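PDB 1YUD: DUF985 domain-containing protein, which is of unknown function but belongs to the cupin superfamily of jelly-roll beta-barrel proteins, with two copies in its assembly. Local coordinates for residues D16-F20 / L21-Q25. Sequence-based numbering, arbitrary orientation.
Sequences DFIKF and LELEQ
A Schellman motif ends helix 14-20 and turns the chain into strand 24-25, with F17, I18 and L21-L23 meeting across the turn. The last helical bond runs from L21 N to F17 O (2.8 Å), the donor tilted modestly from the carbonyl plane. E22, with positive phi (54°), then swings the chain back: L23 N donates to I18 O at 2.7 Å, in the carbonyl plane and on a lone pair. E22 N reaches K19 O (3.0 Å) from above the carbonyl plane, well off the lone pairs, and the E22 side chain is exposed and extended beyond CG. Apolar side chains also meet across the turn. L23 lies obliquely across I18, its CD1 3.9 Å from I18 CG2 and also close to the I18 backbone. I18 CG2 stands anti to the carbonyl carbon, which puts this methyl rather than the longer CG1 branch against L23. L21 runs alongside F17 and points the same way, CD1 resting 3.9 Å from F17 CD2. Both residues pack on L128 of strand 126-133 and on L101 of the second subunit, while L23 meets Y53 and L55 of strand 50-57. Replacing L21 with an alanine would probably leave a gap beside the F17 ring and deprive L128, and L101 of the second subunit, of an apolar partner. E24 then pairs by backbone hydrogen bonding with Y32, so the turn delivers the chain to the outermost strand, within this chain, of an antiparallel sheet of the cupin fold, a helix-to-strand connection made through a Schellman C-cap.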
loop_
_atom_site.group_PDB
_atom_site.type_symbol
_atom_site.label_atom_id
_atom_site.label_comp_id
_atom_site.label_asym_id
_atom_site.label_seq_id
_atom_site.Cartn_x
_atom_site.Cartn_y
_atom_site.Cartn_z
ATOM N N ASP A 16 17.008 -0.361 -11.481
ATOM C CA ASP A 16 15.882 -0.076 -12.364
ATOM C C ASP A 16 14.830 0.723 -11.624
ATOM O O ASP A 16 14.297 1.705 -12.144
ATOM C CB ASP A 16 15.257 -1.377 -12.860
ATOM C CG ASP A 16 16.209 -2.191 -13.697
ATOM O OD1 ASP A 16 17.363 -2.388 -13.264
ATOM O OD2 ASP A 16 15.801 -2.637 -14.787
ATOM N N PHE A 17 14.542 0.288 -10.400
ATOM C CA PHE A 17 13.546 0.942 -9.564
ATOM C C PHE A 17 13.931 2.357 -9.186
ATOM O O PHE A 17 13.151 3.286 -9.396
ATOM C CB PHE A 17 13.277 0.113 -8.301
ATOM C CG PHE A 17 12.344 -1.039 -8.534
ATOM C CD1 PHE A 17 12.752 -2.348 -8.306
ATOM C CD2 PHE A 17 11.062 -0.813 -9.030
ATOM C CE1 PHE A 17 11.897 -3.419 -8.573
ATOM C CE2 PHE A 17 10.199 -1.874 -9.301
ATOM C CZ PHE A 17 10.621 -3.177 -9.072
ATOM N N ILE A 18 15.125 2.534 -8.633
ATOM C CA ILE A 18 15.538 3.873 -8.248
ATOM C C ILE A 18 15.471 4.809 -9.458
ATOM O O ILE A 18 15.128 5.988 -9.320
ATOM C CB ILE A 18 16.969 3.880 -7.634
ATOM C CG1 ILE A 18 17.984 3.322 -8.627
ATOM C CG2 ILE A 18 16.997 3.060 -6.374
ATOM C CD1 ILE A 18 18.586 4.377 -9.549
ATOM N N LYS A 19 15.766 4.268 -10.641
ATOM C CA LYS A 19 15.758 5.053 -11.869
ATOM C C LYS A 19 14.355 5.385 -12.362
ATOM O O LYS A 19 13.974 6.553 -12.420
ATOM C CB LYS A 19 16.517 4.321 -12.975
ATOM C CG LYS A 19 16.632 5.135 -14.266
ATOM C CD LYS A 19 16.993 4.260 -15.461
ATOM C CE LYS A 19 16.937 5.047 -16.769
ATOM N NZ LYS A 19 17.087 4.165 -17.972
ATOM N N PHE A 20 13.591 4.357 -12.725
ATOM C CA PHE A 20 12.232 4.564 -13.219
ATOM C C PHE A 20 11.336 5.293 -12.236
ATOM O O PHE A 20 10.513 6.118 -12.639
ATOM C CB PHE A 20 11.594 3.234 -13.577
ATOM C CG PHE A 20 12.147 2.624 -14.819
ATOM C CD1 PHE A 20 12.057 3.298 -16.035
ATOM C CD2 PHE A 20 12.760 1.375 -14.784
ATOM C CE1 PHE A 20 12.567 2.739 -17.197
ATOM C CE2 PHE A 20 13.277 0.801 -15.947
ATOM C CZ PHE A 20 13.179 1.487 -17.153
ATOM N N LEU A 21 11.483 4.986 -10.949
ATOM C CA LEU A 21 10.669 5.634 -9.930
ATOM C C LEU A 21 11.339 6.890 -9.376
ATOM O O LEU A 21 10.789 7.557 -8.502
ATOM C CB LEU A 21 10.351 4.656 -8.796
ATOM C CG LEU A 21 9.599 3.364 -9.148
ATOM C CD1 LEU A 21 9.413 2.527 -7.884
ATOM C CD2 LEU A 21 8.255 3.685 -9.778
ATOM N N GLU A 22 12.528 7.207 -9.886
ATOM C CA GLU A 22 13.264 8.409 -9.477
ATOM C C GLU A 22 13.477 8.511 -7.972
ATOM O O GLU A 22 13.140 9.528 -7.368
ATOM C CB GLU A 22 12.520 9.665 -9.948
ATOM C CG GLU A 22 12.112 9.650 -11.410
ATOM C CD GLU A 22 11.217 10.821 -11.772
ATOM O OE1 GLU A 22 10.729 10.859 -12.915
ATOM O OE2 GLU A 22 11.000 11.703 -10.916
ATOM N N LEU A 23 14.062 7.474 -7.383
ATOM C CA LEU A 23 14.295 7.425 -5.941
ATOM C C LEU A 23 15.563 8.125 -5.432
ATOM O O LEU A 23 16.671 7.790 -5.826
ATOM C CB LEU A 23 14.289 5.962 -5.500
ATOM C CG LEU A 23 13.015 5.233 -5.940
ATOM C CD1 LEU A 23 13.163 3.723 -5.778
ATOM C CD2 LEU A 23 11.842 5.783 -5.133
ATOM N N GLU A 24 15.379 9.097 -4.540
ATOM C CA GLU A 24 16.478 9.858 -3.955
ATOM C C GLU A 24 16.652 9.442 -2.489
ATOM O O GLU A 24 15.681 9.172 -1.797
ATOM C CB GLU A 24 16.172 11.364 -4.009
ATOM C CG GLU A 24 15.720 11.913 -5.375
ATOM C CD GLU A 24 16.860 12.062 -6.386
ATOM O OE1 GLU A 24 16.564 12.395 -7.564
ATOM O OE2 GLU A 24 18.041 11.853 -6.006
ATOM N N GLN A 25 17.892 9.415 -2.018
ATOM C CA GLN A 25 18.203 9.031 -0.638
ATOM C C GLN A 25 17.276 9.671 0.389
ATOM O O GLN A 25 16.854 10.813 0.230
ATOM C CB GLN A 25 19.652 9.416 -0.311
ATOM C CG GLN A 25 20.663 8.921 -1.332
ATOM C CD GLN A 25 21.767 9.933 -1.609
ATOM O OE1 GLN A 25 22.554 9.764 -2.549
ATOM N NE2 GLN A 25 21.833 10.991 -0.794
#